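Local coordinates for large component of pyocin AP41 (Pseudomonas aeruginosa, PDB 4UHQ), which probably cleaves DNA as a metal-dependent endonuclease, this chain being the DNase domain of a bacteriocin of the colicin/pyocin nuclease family, at residues E50-W53 and M54-K58; E64-S67 and P68-Y72; Y81-P84 and E85-L88. One frame throughout, in Å; residues are numbered along the deposited sequence.

Overall arrangement
All three contacts lie within the colicin/pyocin DNase domain and follow one another along the chain without overlap. Contact 1 is the C-terminal part of helix 45-57, contact 2 the start of helix 68-75 with the loop before it, and contact 3 a turn in the loop between helix 68-75 and strand 95-98. The centres of contacts 1 and 2 are about 12 Å apart, and Val56 meets Leu66 between them. Those of contacts 2 and 3 are about 15 Å apart, joined where Asn70 receives a probable hydrogen bond from the backbone of Tyr81. Contacts 1 and 3 do not touch. The chain thus passes from a packed helix to the surface loop that leads into strand 95-98, which carries the nickel ligand His97.

Contact 1. Residues E50-W53 and M54-K58; sequences EQFW and MAVSK
From Glu50 to Ser57 the backbone is regular alpha-helix, in which the amides of Met54, Ala55, Val56 and Ser57 bond to the carbonyl oxygens of Glu50, Gln51, Phe52 and Trp53. This is the C-terminal part of helix 45-57 of the colicin/pyocin DNase domain, and its side chains divide between a buried apolar side and a more polar one. On the buried side, the methyl CG2 of Val56 reaches back one turn and touches two aromatic rings. CG2 of Val56 lies 3.8 Å from CE1 of Phe52 and the same 3.8 Å from CE3 of Trp53, meeting both rings obliquely. The torsion of Val56 (chi1 169°) puts CG1 anti to the backbone N and turns CG2 beside that N, back toward the rings. Those rings also meet each other: CD1 of Phe52 sits over the centre of the indole of Trp53, 3.6 Å above its plane, while CG of Trp53 lies at the edge of the phenyl ring. Ile33 and Leu37 of helix 31-37 pack against Phe52, and Val74 of helix 68-75 packs against Trp53, so the aromatic pair joins three helices. On the polar side, Glu50 makes a salt bridge with Arg46 and Gln51 bonds to Asp47, both one turn earlier. CG of Met54 lies close to the Glu50 carbonyl, but the chain then bends at chi2 and chi3 and carries the sulfur away from the helix. Near the C-terminal end, Ser57 folds its hydroxyl back onto the preceding turn, where Ser57 OG donates to Met54 O at 2.6 Å.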
loop_
_atom_site.group_PDB
_atom_site.type_symbol
_atom_site.label_atom_id
_atom_site.label_comp_id
_atom_site.label_asym_id
_atom_site.label_seq_id
_atom_site.Cartn_x
_atom_site.Cartn_y
_atom_site.Cartn_z
ATOM N N GLU A 50 -0.036 -3.234 -9.452
ATOM C CA GLU A 50 -0.879 -4.325 -9.920
ATOM C C GLU A 50 -0.408 -5.649 -9.335
ATOM O O GLU A 50 -1.228 -6.424 -8.837
ATOM C CB GLU A 50 -0.892 -4.362 -11.453
ATOM C CG GLU A 50 -1.622 -3.214 -12.021
ATOM C CD GLU A 50 -1.449 -3.097 -13.524
ATOM O OE1 GLU A 50 -0.628 -3.856 -14.102
ATOM O OE2 GLU A 50 -2.116 -2.234 -14.129
ATOM N N GLN A 51 0.896 -5.917 -9.331
ATOM C CA GLN A 51 1.362 -7.202 -8.828
ATOM C C GLN A 51 1.223 -7.243 -7.317
ATOM O O GLN A 51 1.000 -8.314 -6.733
ATOM C CB GLN A 51 2.808 -7.487 -9.281
ATOM C CG GLN A 51 2.945 -7.607 -10.796
ATOM C CD GLN A 51 4.298 -8.148 -11.244
ATOM O OE1 GLN A 51 4.865 -9.040 -10.614
ATOM N NE2 GLN A 51 4.809 -7.613 -12.345
ATOM N N PHE A 52 1.323 -6.074 -6.670
ATOM C CA PHE A 52 1.121 -6.011 -5.235
ATOM C C PHE A 52 -0.302 -6.478 -4.897
ATOM O O PHE A 52 -0.518 -7.311 -4.007
ATOM C CB PHE A 52 1.344 -4.565 -4.720
ATOM C CG PHE A 52 1.041 -4.415 -3.271
ATOM C CD1 PHE A 52 -0.243 -4.097 -2.853
ATOM C CD2 PHE A 52 2.033 -4.548 -2.337
ATOM C CE1 PHE A 52 -0.538 -4.000 -1.488
ATOM C CE2 PHE A 52 1.769 -4.390 -0.969
ATOM C CZ PHE A 52 0.469 -4.147 -0.543
ATOM N N TRP A 53 -1.296 -5.908 -5.562
ATOM C CA TRP A 53 -2.656 -6.267 -5.164
ATOM C C TRP A 53 -2.963 -7.691 -5.602
ATOM O O TRP A 53 -3.735 -8.389 -4.933
ATOM C CB TRP A 53 -3.676 -5.292 -5.708
ATOM C CG TRP A 53 -3.551 -3.962 -4.981
ATOM C CD1 TRP A 53 -3.115 -2.795 -5.515
ATOM C CD2 TRP A 53 -3.812 -3.724 -3.587
ATOM N NE1 TRP A 53 -3.117 -1.814 -4.535
ATOM C CE2 TRP A 53 -3.507 -2.356 -3.347
ATOM C CE3 TRP A 53 -4.223 -4.533 -2.511
ATOM C CZ2 TRP A 53 -3.658 -1.757 -2.101
ATOM C CZ3 TRP A 53 -4.391 -3.914 -1.264
ATOM C CH2 TRP A 53 -4.086 -2.544 -1.070
ATOM N N MET A 54 -2.366 -8.167 -6.709
ATOM C CA MET A 54 -2.540 -9.607 -7.045
ATOM C C MET A 54 -1.929 -10.502 -5.960
ATOM O O MET A 54 -2.505 -11.554 -5.639
ATOM C CB MET A 54 -1.911 -9.903 -8.390
ATOM C CG MET A 54 -2.507 -9.048 -9.460
ATOM S SD MET A 54 -2.788 -10.090 -10.864
ATOM C CE MET A 54 -3.583 -11.498 -9.998
ATOM N N ALA A 55 -0.795 -10.103 -5.382
ATOM C CA ALA A 55 -0.220 -10.878 -4.278
ATOM C C ALA A 55 -1.165 -10.910 -3.085
ATOM O O ALA A 55 -1.344 -11.965 -2.461
ATOM C CB ALA A 55 1.140 -10.294 -3.854
ATOM N N VAL A 56 -1.776 -9.774 -2.776
ATOM C CA VAL A 56 -2.800 -9.743 -1.720
ATOM C C VAL A 56 -3.891 -10.751 -2.026
ATOM O O VAL A 56 -4.371 -11.484 -1.155
ATOM C CB VAL A 56 -3.365 -8.328 -1.574
ATOM C CG1 VAL A 56 -4.619 -8.266 -0.680
ATOM C CG2 VAL A 56 -2.259 -7.398 -1.007
ATOM N N SER A 57 -4.339 -10.767 -3.268
ATOM C CA SER A 57 -5.455 -11.653 -3.655
ATOM C C SER A 57 -5.150 -13.133 -3.466
ATOM O O SER A 57 -6.090 -13.943 -3.325
ATOM C CB SER A 57 -5.847 -11.353 -5.121
ATOM O OG SER A 57 -5.029 -12.086 -6.058
ATOM N N LYS A 58 -3.864 -13.494 -3.475
ATOM C CA LYS A 58 -3.470 -14.882 -3.355
ATOM C C LYS A 58 -3.181 -15.275 -1.918
ATOM O O LYS A 58 -2.846 -16.438 -1.668
ATOM C CB LYS A 58 -2.246 -15.147 -4.234
ATOM C CG LYS A 58 -2.544 -15.060 -5.718
ATOM C CD LYS A 58 -1.266 -14.979 -6.546
ATOM C CE LYS A 58 -1.581 -14.870 -8.034
ATOM N NZ LYS A 58 -0.324 -14.769 -8.842
#

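Contact 2. Residues E64-S67 and P68-Y72; sequences ENLS and PSNRY
Arg71 closes back on Leu66 with two nitrogens, NE and NH2, both donating to the single carbonyl oxygen Leu66 O. The NE bond is the shorter and straighter, 2.8 Å from Arg71 NE to Leu66 O with an N-H...O angle of 160°; NH2 comes to the same oxygen at 141°. That oxygen lies almost exactly in the guanidinium plane, so the two bonds fix the rotation of the flat group. An extended chain from CG to NE carries it there, and on the way CG of Arg71 packs 3.9 Å from CB of Leu66. The Leu66 side chain crosses that of Asn70 at about a right angle, CB to CB 4.0 Å, with Leu18 and Pro80 packed against it on the buried side.

Ser67 is the N-cap of helix 68-75. With chi1 at 63°, its OG swings forward over the first turn and accepts from the amide of Asn70 at 3.2 Å from OG to N, while Ser67 O takes the amide of Arg71. One water spans the cap, accepting from both Ser67 N and Asn70 ND2, and the other end of the Asn70 side-chain amide, OD1, accepts from the backbone N of Tyr81. Toward solvent the contact is looser. Pro68 and Ser69 are exposed, Ser69 OG making a weak hydrogen bond to a citrate that probably comes from the crystallisation liquor, and Glu64 OE2 stands 7.0 Å from Arg71 NH2.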
loop_
_atom_site.group_PDB
_atom_site.type_symbol
_atom_site.label_atom_id
_atom_site.label_comp_id
_atom_site.label_asym_id
_atom_site.label_seq_id
_atom_site.Cartn_x
_atom_site.Cartn_y
_atom_site.Cartn_z
ATOM N N GLU A 64 -8.873 -11.862 4.049
ATOM C CA GLU A 64 -9.972 -12.145 5.004
ATOM C C GLU A 64 -10.664 -10.871 5.476
ATOM O O GLU A 64 -11.860 -10.929 5.820
ATOM C CB GLU A 64 -9.443 -12.949 6.190
ATOM C CG GLU A 64 -10.386 -13.032 7.369
ATOM C CD GLU A 64 -9.871 -14.031 8.382
ATOM O OE1 GLU A 64 -8.697 -14.439 8.245
ATOM O OE2 GLU A 64 -10.632 -14.402 9.297
ATOM N N ASN A 65 -9.983 -9.737 5.473
ATOM C CA ASN A 65 -10.699 -8.539 5.933
ATOM C C ASN A 65 -10.906 -7.591 4.767
ATOM O O ASN A 65 -10.830 -6.357 4.864
ATOM C CB ASN A 65 -9.984 -7.852 7.097
ATOM C CG ASN A 65 -9.973 -8.707 8.360
ATOM O OD1 ASN A 65 -8.994 -9.380 8.643
ATOM N ND2 ASN A 65 -11.085 -8.702 9.108
ATOM N N LEU A 66 -11.206 -8.197 3.630
ATOM C CA LEU A 66 -11.727 -7.422 2.525
ATOM C C LEU A 66 -13.171 -7.862 2.247
ATOM O O LEU A 66 -13.539 -9.037 2.389
ATOM C CB LEU A 66 -10.941 -7.634 1.261
ATOM C CG LEU A 66 -9.515 -7.096 1.240
ATOM C CD1 LEU A 66 -8.792 -7.498 -0.034
ATOM C CD2 LEU A 66 -9.570 -5.584 1.293
ATOM N N SER A 67 -13.999 -6.900 1.856
ATOM C CA SER A 67 -15.339 -7.257 1.408
ATOM C C SER A 67 -15.238 -8.114 0.144
ATOM O O SER A 67 -14.253 -8.050 -0.581
ATOM C CB SER A 67 -16.134 -6.006 1.081
ATOM O OG SER A 67 -15.448 -5.365 -0.002
ATOM N N PRO A 68 -16.311 -8.856 -0.160
ATOM C CA PRO A 68 -16.313 -9.662 -1.412
ATOM C C PRO A 68 -16.011 -8.844 -2.669
ATOM O O PRO A 68 -15.212 -9.300 -3.510
ATOM C CB PRO A 68 -17.714 -10.265 -1.420
ATOM C CG PRO A 68 -17.998 -10.479 0.066
ATOM C CD PRO A 68 -17.399 -9.229 0.738
ATOM N N SER A 69 -16.641 -7.661 -2.785
ATOM C CA SER A 69 -16.310 -6.848 -3.989
ATOM C C SER A 69 -14.844 -6.493 -4.018
ATOM O O SER A 69 -14.187 -6.624 -5.048
ATOM C CB SER A 69 -17.144 -5.561 -4.050
ATOM O OG SER A 69 -17.030 -4.917 -2.852
ATOM N N ASN A 70 -14.253 -6.118 -2.875
ATOM C CA ASN A 70 -12.831 -5.807 -2.863
ATOM C C ASN A 70 -11.935 -7.021 -3.126
ATOM O O ASN A 70 -10.850 -6.858 -3.736
ATOM C CB ASN A 70 -12.432 -5.154 -1.544
ATOM C CG ASN A 70 -12.691 -3.659 -1.575
ATOM O OD1 ASN A 70 -12.814 -3.057 -2.647
ATOM N ND2 ASN A 70 -12.809 -3.068 -0.381
ATOM N N ARG A 71 -12.383 -8.234 -2.762
ATOM C CA ARG A 71 -11.622 -9.437 -3.149
ATOM C C ARG A 71 -11.580 -9.613 -4.674
ATOM O O ARG A 71 -10.520 -10.000 -5.256
ATOM C CB ARG A 71 -12.266 -10.666 -2.514
ATOM C CG ARG A 71 -12.228 -10.565 -0.965
ATOM C CD ARG A 71 -12.912 -11.781 -0.363
ATOM N NE ARG A 71 -13.106 -11.501 1.049
ATOM C CZ ARG A 71 -13.054 -12.401 2.008
ATOM N NH1 ARG A 71 -12.881 -13.698 1.741
ATOM N NH2 ARG A 71 -13.196 -11.978 3.262
ATOM N N TYR A 72 -12.719 -9.321 -5.312
ATOM C CA TYR A 72 -12.720 -9.337 -6.773
ATOM C C TYR A 72 -11.702 -8.323 -7.319
ATOM O O TYR A 72 -10.867 -8.667 -8.172
ATOM C CB TYR A 72 -14.108 -9.035 -7.337
ATOM C CG TYR A 72 -14.024 -8.911 -8.823
ATOM C CD1 TYR A 72 -13.945 -10.042 -9.580
ATOM C CD2 TYR A 72 -13.963 -7.649 -9.436
ATOM C CE1 TYR A 72 -13.829 -9.963 -10.967
ATOM C CE2 TYR A 72 -13.873 -7.587 -10.841
ATOM C CZ TYR A 72 -13.783 -8.724 -11.544
ATOM O OH TYR A 72 -13.701 -8.726 -12.938
HETATM O O HOH W 1 -13.080 -4.076 2.385
#

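Contact 3. Residues Y81-P84 and E85-L88; sequences YAVP and EEHL
The imidazole of His87 folds back over the turn that precedes it, and its NE2 donates to the carbonyl oxygen of Ala82, 2.8 Å from NE2 to O. The bond leaves near the ring plane, yet it reaches Ala82 O from above the carbonyl plane, 49° out of it. One face of the same ring rests on Pro84: the CA of Pro84 stands almost on the ring normal, 3.6 Å from the centroid of the His87 ring, a CH-pi contact. The torsion of His87 (chi1 -63°) places CG anti to its carbonyl carbon, which turns the ring back toward residues 82-84.

Around this shell runs a short 3-10 turn. Glu86 N donates to Val83 O at 2.9 Å, and His87 N to Pro84 O over a longer 3.2 Å, both to carbonyls three residues earlier. Val83 and Glu86 run side by side, with CG2 of Val83 3.8 Å from CG of Glu86, and the bent chain of Glu85 brings OE1 across to the same CG2 methyl. Farther out, the turn is tied to its neighbours in the HNH region: Glu86 OE1 bonds to Thr118 OG1, the backbones of Ala82 and Glu92 are hydrogen-bonded, and Glu92 also touches His87. Leu88 rests on Pro119 and Ser123 of helix 119-132, the helix that carries two of the three nickel ligands, His122 and His126.

Because NE2 acts as a donor to Ala82 O, it carries a proton here, and with the bond at one edge and Pro84 on one face, the imidazole is restrained in both tilt and rotation.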
loop_
_atom_site.group_PDB
_atom_site.type_symbol
_atom_site.label_atom_id
_atom_site.label_comp_id
_atom_site.label_asym_id
_atom_site.label_seq_id
_atom_site.Cartn_x
_atom_site.Cartn_y
_atom_site.Cartn_z
ATOM N N TYR A 81 -11.389 -0.575 -2.633
ATOM C CA TYR A 81 -12.000 0.698 -2.230
ATOM C C TYR A 81 -12.023 0.845 -0.740
ATOM O O TYR A 81 -12.335 -0.084 0.010
ATOM C CB TYR A 81 -13.456 0.760 -2.737
ATOM C CG TYR A 81 -13.582 0.851 -4.223
ATOM C CD1 TYR A 81 -13.655 -0.308 -4.990
ATOM C CD2 TYR A 81 -13.628 2.076 -4.872
ATOM C CE1 TYR A 81 -13.800 -0.253 -6.358
ATOM C CE2 TYR A 81 -13.769 2.152 -6.249
ATOM C CZ TYR A 81 -13.825 0.981 -6.986
ATOM O OH TYR A 81 -13.959 1.051 -8.352
ATOM N N ALA A 82 -11.721 2.057 -0.287
ATOM C CA ALA A 82 -11.898 2.429 1.120
ATOM C C ALA A 82 -13.331 2.902 1.376
ATOM O O ALA A 82 -14.038 3.219 0.421
ATOM C CB ALA A 82 -10.879 3.554 1.489
ATOM N N VAL A 83 -13.758 2.991 2.651
ATOM C CA VAL A 83 -15.097 3.506 2.916
ATOM C C VAL A 83 -15.203 4.962 2.486
ATOM O O VAL A 83 -14.202 5.685 2.399
ATOM C CB VAL A 83 -15.497 3.384 4.413
ATOM C CG1 VAL A 83 -15.634 1.876 4.785
ATOM C CG2 VAL A 83 -14.522 4.111 5.295
ATOM N N PRO A 84 -16.412 5.427 2.219
ATOM C CA PRO A 84 -16.553 6.741 1.618
ATOM C C PRO A 84 -15.958 7.889 2.449
ATOM O O PRO A 84 -15.487 8.880 1.886
ATOM C CB PRO A 84 -18.074 6.893 1.517
ATOM C CG PRO A 84 -18.485 5.479 1.192
ATOM C CD PRO A 84 -17.658 4.623 2.104
ATOM N N GLU A 85 -15.994 7.766 3.770
ATOM C CA GLU A 85 -15.494 8.834 4.621
ATOM C C GLU A 85 -13.992 9.008 4.434
ATOM O O GLU A 85 -13.442 10.034 4.871
ATOM C CB GLU A 85 -15.779 8.549 6.083
ATOM C CG GLU A 85 -17.258 8.569 6.500
ATOM C CD GLU A 85 -17.997 7.253 6.208
ATOM O OE1 GLU A 85 -17.423 6.264 5.701
ATOM O OE2 GLU A 85 -19.214 7.255 6.527
ATOM N N GLU A 86 -13.347 8.026 3.822
ATOM C CA GLU A 86 -11.871 8.027 3.706
ATOM C C GLU A 86 -11.418 8.393 2.304
ATOM O O GLU A 86 -10.233 8.330 1.988
ATOM C CB GLU A 86 -11.336 6.647 4.100
ATOM C CG GLU A 86 -11.537 6.363 5.596
ATOM C CD GLU A 86 -10.713 7.230 6.488
ATOM O OE1 GLU A 86 -9.576 7.674 6.090
ATOM O OE2 GLU A 86 -11.129 7.540 7.634
ATOM N N HIS A 87 -12.362 8.755 1.449
ATOM C CA HIS A 87 -12.044 9.207 0.106
ATOM C C HIS A 87 -11.487 10.604 0.147
ATOM O O HIS A 87 -11.619 11.303 1.162
ATOM C CB HIS A 87 -13.293 9.138 -0.790
ATOM C CG HIS A 87 -13.825 7.747 -0.967
ATOM N ND1 HIS A 87 -14.960 7.478 -1.715
ATOM C CD2 HIS A 87 -13.392 6.550 -0.496
ATOM C CE1 HIS A 87 -15.187 6.177 -1.709
ATOM N NE2 HIS A 87 -14.279 5.597 -0.941
ATOM N N LEU A 88 -10.813 11.001 -0.920
ATOM C CA LEU A 88 -10.335 12.380 -1.043
ATOM C C LEU A 88 -10.490 12.811 -2.496
ATOM O O LEU A 88 -9.764 12.338 -3.356
ATOM C CB LEU A 88 -8.885 12.483 -0.599
ATOM C CG LEU A 88 -8.358 13.911 -0.699
ATOM C CD1 LEU A 88 -8.713 14.636 0.561
ATOM C CD2 LEU A 88 -6.890 13.843 -0.891
#